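Local coordinates for superoxide dismutase [Fe] (Sulfolobus acidocaldarius, PDB 1B06), which converts superoxide radicals into hydrogen peroxide and oxygen with one iron ion per subunit, at residues A[121-126]-A[134-139]; A[178-181]-A[186-189]. All coordinates share one frame; numbering follows the deposited sequence.

In the fold
Both contacts belong to the C-terminal alpha/beta domain of the iron/manganese superoxide dismutases and follow one another along the chain, contact 1 closing before contact 2 opens. Their centres lie 16 Å apart and their nearest atoms about 5 Å apart, without touching. Contact 1 seats helix 116-129 on the central strand of the three-stranded antiparallel sheet; contact 2 pairs two short helices beyond that sheet. V169, on strand 165-170, connects them, since F123 packs on it from one contact and Y187 from the other. The same strand ends at the iron ligand D170, whose side chain is about 9 Å from that of T136 and about 4 Å from that of Y187.

Contact 1. Residues A[121-126]-A[134-139]; sequences QVFSES and GWTVLY
F123 and T136 bury the most surface here: the methyl CG2 of the threonine sits over one face of the phenylalanine ring, 3.9 Å from its centroid and 27° off the ring normal. This CH-pi contact is offset toward the rim, and the closest pair is F123 CZ with T136 CG2 at 3.5 Å. F123 reaches the strand because its CG stands anti to the backbone N (chi1 -170°), which carries the far end of the ring across to 134-139. There L138 meets the ring at its edge, with CB 4.2 Å from F123 CE2. A flat aromatic suits this place: it spans the gap between helix and strand, where the axes of 121-126 and 134-139 approach to 9.3 Å, and presents a face to one strand residue and an edge to another.

T136 divides its two branches between different tasks. While CG2 covers the ring, OG1 hydrogen-bonds to OE2 of E171, next in sequence to the iron ligand D170. S126 is a small residue where the backbones draw close, its CA 7.4 Å from T136 CA. Its hydroxyl turns back to its own helix, OG bonding to V122 O at 2.9 Å. That carbonyl also accepts the S126 N-H, 3.0 Å from N to V122 O, and the two donors arrive from opposite faces of the carbonyl plane.

The N-to-C directions of the two segments are 149° apart, closer to antiparallel than parallel, as the helix packs on the central strand of the domain's antiparallel sheet. F123 also packs on V169 and S126 on I149, on the two flanking strands, with I149 touching L138 as well. No hydrogen bond joins the two segments; the chemistry implies a union by apolar packing, with the buried hydroxyls of T136 and S126 satisfied away from the interface.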
loop_
_atom_site.group_PDB
_atom_site.type_symbol
_atom_site.label_atom_id
_atom_site.label_comp_id
_atom_site.label_asym_id
_atom_site.label_seq_id
_atom_site.Cartn_x
_atom_site.Cartn_y
_atom_site.Cartn_z
ATOM N N GLN A 121 -15.553 4.359 22.629
ATOM C CA GLN A 121 -16.029 5.270 21.598
ATOM C C GLN A 121 -14.946 5.552 20.566
ATOM O O GLN A 121 -15.198 5.501 19.363
ATOM C CB GLN A 121 -16.464 6.598 22.222
ATOM C CG GLN A 121 -17.864 6.594 22.788
ATOM C CD GLN A 121 -18.112 7.765 23.720
ATOM O OE1 GLN A 121 -17.509 8.828 23.574
ATOM N NE2 GLN A 121 -19.003 7.575 24.685
ATOM N N VAL A 122 -13.743 5.863 21.042
ATOM C CA VAL A 122 -12.627 6.175 20.157
ATOM C C VAL A 122 -12.168 4.953 19.368
ATOM O O VAL A 122 -11.876 5.054 18.172
ATOM C CB VAL A 122 -11.432 6.747 20.940
ATOM C CG1 VAL A 122 -10.302 7.096 19.981
ATOM C CG2 VAL A 122 -11.864 7.984 21.706
ATOM N N PHE A 123 -12.110 3.801 20.029
ATOM C CA PHE A 123 -11.700 2.576 19.355
ATOM C C PHE A 123 -12.706 2.207 18.264
ATOM O O PHE A 123 -12.328 1.787 17.167
ATOM C CB PHE A 123 -11.576 1.422 20.351
ATOM C CG PHE A 123 -10.935 0.190 19.769
ATOM C CD1 PHE A 123 -11.691 -0.733 19.054
ATOM C CD2 PHE A 123 -9.569 -0.037 19.920
ATOM C CE1 PHE A 123 -11.096 -1.865 18.495
ATOM C CE2 PHE A 123 -8.962 -1.168 19.366
ATOM C CZ PHE A 123 -9.728 -2.083 18.652
ATOM N N SER A 124 -13.989 2.367 18.566
ATOM C CA SER A 124 -15.030 2.051 17.598
ATOM C C SER A 124 -14.993 3.028 16.423
ATOM O O SER A 124 -15.188 2.633 15.269
ATOM C CB SER A 124 -16.406 2.091 18.271
ATOM O OG SER A 124 -16.573 0.989 19.149
ATOM N N GLU A 125 -14.743 4.302 16.717
ATOM C CA GLU A 125 -14.676 5.322 15.675
ATOM C C GLU A 125 -13.528 5.008 14.713
ATOM O O GLU A 125 -13.662 5.159 13.499
ATOM C CB GLU A 125 -14.471 6.709 16.293
ATOM C CG GLU A 125 -14.726 7.846 15.317
ATOM C CD GLU A 125 -14.468 9.215 15.918
ATOM O OE1 GLU A 125 -14.484 9.335 17.161
ATOM O OE2 GLU A 125 -14.252 10.173 15.148
ATOM N N SER A 126 -12.400 4.578 15.270
ATOM C CA SER A 126 -11.233 4.220 14.472
ATOM C C SER A 126 -11.516 2.982 13.618
ATOM O O SER A 126 -11.178 2.944 12.433
ATOM C CB SER A 126 -10.045 3.942 15.389
ATOM O OG SER A 126 -9.777 5.057 16.216
ATOM N N GLY A 134 -9.348 -5.293 6.682
ATOM C CA GLY A 134 -8.196 -5.148 7.548
ATOM C C GLY A 134 -8.520 -5.423 8.995
ATOM O O GLY A 134 -9.450 -6.168 9.298
ATOM N N TRP A 135 -7.747 -4.823 9.894
ATOM C CA TRP A 135 -7.942 -5.010 11.329
ATOM C C TRP A 135 -7.753 -3.694 12.069
ATOM O O TRP A 135 -7.155 -2.759 11.537
ATOM C CB TRP A 135 -6.898 -5.975 11.904
ATOM C CG TRP A 135 -6.684 -7.248 11.165
ATOM C CD1 TRP A 135 -6.145 -7.401 9.919
ATOM C CD2 TRP A 135 -6.959 -8.568 11.651
ATOM N NE1 TRP A 135 -6.067 -8.737 9.599
ATOM C CE2 TRP A 135 -6.559 -9.476 10.645
ATOM C CE3 TRP A 135 -7.504 -9.073 12.840
ATOM C CZ2 TRP A 135 -6.688 -10.862 10.791
ATOM C CZ3 TRP A 135 -7.632 -10.452 12.985
ATOM C CH2 TRP A 135 -7.224 -11.330 11.966
ATOM N N THR A 136 -8.269 -3.624 13.294
ATOM C CA THR A 136 -8.050 -2.452 14.131
ATOM C C THR A 136 -7.378 -3.068 15.341
ATOM O O THR A 136 -7.879 -4.029 15.930
ATOM C CB THR A 136 -9.334 -1.723 14.534
ATOM O OG1 THR A 136 -9.923 -1.127 13.371
ATOM C CG2 THR A 136 -9.005 -0.604 15.515
ATOM N N VAL A 137 -6.220 -2.531 15.688
ATOM C CA VAL A 137 -5.425 -3.074 16.773
ATOM C C VAL A 137 -5.075 -2.056 17.841
ATOM O O VAL A 137 -5.081 -0.852 17.592
ATOM C CB VAL A 137 -4.100 -3.640 16.197
ATOM C CG1 VAL A 137 -3.351 -4.408 17.247
ATOM C CG2 VAL A 137 -4.393 -4.532 15.000
ATOM N N LEU A 138 -4.783 -2.555 19.035
ATOM C CA LEU A 138 -4.353 -1.711 20.139
ATOM C C LEU A 138 -2.983 -2.251 20.533
ATOM O O LEU A 138 -2.871 -3.390 20.998
ATOM C CB LEU A 138 -5.303 -1.806 21.333
ATOM C CG LEU A 138 -4.859 -0.886 22.477
ATOM C CD1 LEU A 138 -5.080 0.560 22.062
ATOM C CD2 LEU A 138 -5.630 -1.194 23.746
ATOM N N TYR A 139 -1.945 -1.449 20.312
ATOM C CA TYR A 139 -0.583 -1.849 20.646
ATOM C C TYR A 139 -0.196 -1.223 21.969
ATOM O O TYR A 139 -0.815 -0.266 22.422
ATOM C CB TYR A 139 0.438 -1.326 19.621
ATOM C CG TYR A 139 0.258 -1.760 18.189
ATOM C CD1 TYR A 139 0.615 -3.043 17.778
ATOM C CD2 TYR A 139 -0.227 -0.869 17.230
ATOM C CE1 TYR A 139 0.493 -3.434 16.443
ATOM C CE2 TYR A 139 -0.354 -1.245 15.896
ATOM C CZ TYR A 139 0.008 -2.528 15.508
ATOM O OH TYR A 139 -0.119 -2.903 14.192
#

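Contact 2. Residues A[178-181]-A[186-189]; sequences LQYK and DYLN
Y180 turns one face of its ring to the backbone of Y187, joining two short helices, 177-180 and 184-191, through a CH-pi contact in the C-terminal domain of the iron/manganese superoxide dismutase fold. Y187 CA lies over that face, 3.9 Å from the Y180 centroid and 6° off the ring normal, almost exactly at the centre. Beside it Y187 CB touches Y180 CD1 at 3.9 Å, while CB of D186 lies 3.7 Å from Y180 CD2. Tyrosine suits this place because its broad ring covers the D186-Y187 stretch of backbone and its hydroxyl reaches beyond: Y180 OH is hydrogen-bonded to the backbone oxygen of Y24.

The two tyrosine side chains cross at about a right angle. A chi1 of 155° swings the Y187 ring away from Y180 and toward the iron site, where its hydroxyl hydrogen-bonds to D170 O and to Y87 OH. D170 is an iron ligand, so the Y187 backbone that the Y180 ring covers belongs to a residue of the second shell, consistent with a part in positioning that ligand. Replacing Y180 with an alanine would probably uncover the Y187 backbone and leave Y24 O without this hydrogen-bond partner. D186 touches through CB, its carboxylate plane turned 88° from the Y180 ring, and D186 O comes to 3.9 Å from Y180 CE2.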
loop_
_atom_site.group_PDB
_atom_site.type_symbol
_atom_site.label_atom_id
_atom_site.label_comp_id
_atom_site.label_asym_id
_atom_site.label_seq_id
_atom_site.Cartn_x
_atom_site.Cartn_y
_atom_site.Cartn_z
ATOM N N LEU A 178 -21.576 -13.280 6.458
ATOM C CA LEU A 178 -22.639 -14.276 6.492
ATOM C C LEU A 178 -23.778 -13.890 7.436
ATOM O O LEU A 178 -24.944 -14.164 7.164
ATOM C CB LEU A 178 -22.070 -15.632 6.924
ATOM C CG LEU A 178 -21.245 -16.429 5.914
ATOM C CD1 LEU A 178 -20.938 -17.803 6.500
ATOM C CD2 LEU A 178 -22.001 -16.559 4.600
ATOM N N GLN A 179 -23.431 -13.242 8.539
ATOM C CA GLN A 179 -24.407 -12.850 9.547
ATOM C C GLN A 179 -24.856 -11.390 9.503
ATOM O O GLN A 179 -26.045 -11.099 9.637
ATOM C CB GLN A 179 -23.841 -13.157 10.934
ATOM C CG GLN A 179 -24.769 -12.823 12.079
ATOM C CD GLN A 179 -24.166 -13.183 13.416
ATOM O OE1 GLN A 179 -23.083 -13.767 13.482
ATOM N NE2 GLN A 179 -24.859 -12.834 14.495
ATOM N N TYR A 180 -23.907 -10.477 9.317
ATOM C CA TYR A 180 -24.214 -9.047 9.293
ATOM C C TYR A 180 -24.226 -8.391 7.915
ATOM O O TYR A 180 -24.593 -7.221 7.785
ATOM C CB TYR A 180 -23.216 -8.304 10.183
ATOM C CG TYR A 180 -23.241 -8.752 11.630
ATOM C CD1 TYR A 180 -22.451 -9.818 12.065
ATOM C CD2 TYR A 180 -24.056 -8.111 12.561
ATOM C CE1 TYR A 180 -22.477 -10.237 13.397
ATOM C CE2 TYR A 180 -24.088 -8.520 13.891
ATOM C CZ TYR A 180 -23.298 -9.582 14.303
ATOM O OH TYR A 180 -23.337 -9.984 15.617
ATOM N N LYS A 181 -23.831 -9.135 6.890
ATOM C CA LYS A 181 -23.777 -8.578 5.546
ATOM C C LYS A 181 -22.881 -7.337 5.578
ATOM O O LYS A 181 -21.821 -7.348 6.202
ATOM C CB LYS A 181 -25.181 -8.206 5.062
ATOM C CG LYS A 181 -25.772 -9.197 4.080
ATOM C CD LYS A 181 -27.037 -9.826 4.627
ATOM C CE LYS A 181 -27.648 -10.797 3.628
ATOM N NZ LYS A 181 -28.684 -10.142 2.776
ATOM N N ASP A 186 -22.594 -2.925 13.027
ATOM C CA ASP A 186 -23.374 -3.803 13.894
ATOM C C ASP A 186 -22.479 -4.909 14.438
ATOM O O ASP A 186 -22.604 -5.299 15.596
ATOM C CB ASP A 186 -24.528 -4.434 13.111
ATOM C CG ASP A 186 -25.604 -3.434 12.756
ATOM O OD1 ASP A 186 -25.321 -2.216 12.767
ATOM O OD2 ASP A 186 -26.737 -3.869 12.468
ATOM N N TYR A 187 -21.586 -5.416 13.591
ATOM C CA TYR A 187 -20.665 -6.480 13.981
ATOM C C TYR A 187 -19.716 -5.978 15.064
ATOM O O TYR A 187 -19.464 -6.673 16.049
ATOM C CB TYR A 187 -19.876 -6.961 12.753
ATOM C CG TYR A 187 -18.532 -7.598 13.048
ATOM C CD1 TYR A 187 -18.443 -8.818 13.721
ATOM C CD2 TYR A 187 -17.345 -6.990 12.632
ATOM C CE1 TYR A 187 -17.200 -9.421 13.972
ATOM C CE2 TYR A 187 -16.098 -7.582 12.876
ATOM C CZ TYR A 187 -16.032 -8.795 13.544
ATOM O OH TYR A 187 -14.802 -9.373 13.788
ATOM N N LEU A 188 -19.204 -4.763 14.888
ATOM C CA LEU A 188 -18.282 -4.188 15.863
ATOM C C LEU A 188 -18.940 -4.010 17.231
ATOM O O LEU A 188 -18.300 -4.205 18.264
ATOM C CB LEU A 188 -17.743 -2.846 15.360
ATOM C CG LEU A 188 -16.798 -2.942 14.158
ATOM C CD1 LEU A 188 -16.619 -1.560 13.523
ATOM C CD2 LEU A 188 -15.459 -3.525 14.610
ATOM N N ASN A 189 -20.216 -3.641 17.241
ATOM C CA ASN A 189 -20.937 -3.471 18.494
ATOM C C ASN A 189 -21.121 -4.823 19.181
ATOM O O ASN A 189 -21.051 -4.921 20.404
ATOM C CB ASN A 189 -22.299 -2.836 18.237
ATOM C CG ASN A 189 -22.236 -1.329 18.233
ATOM O OD1 ASN A 189 -21.353 -0.740 18.855
ATOM N ND2 ASN A 189 -23.169 -0.694 17.529
#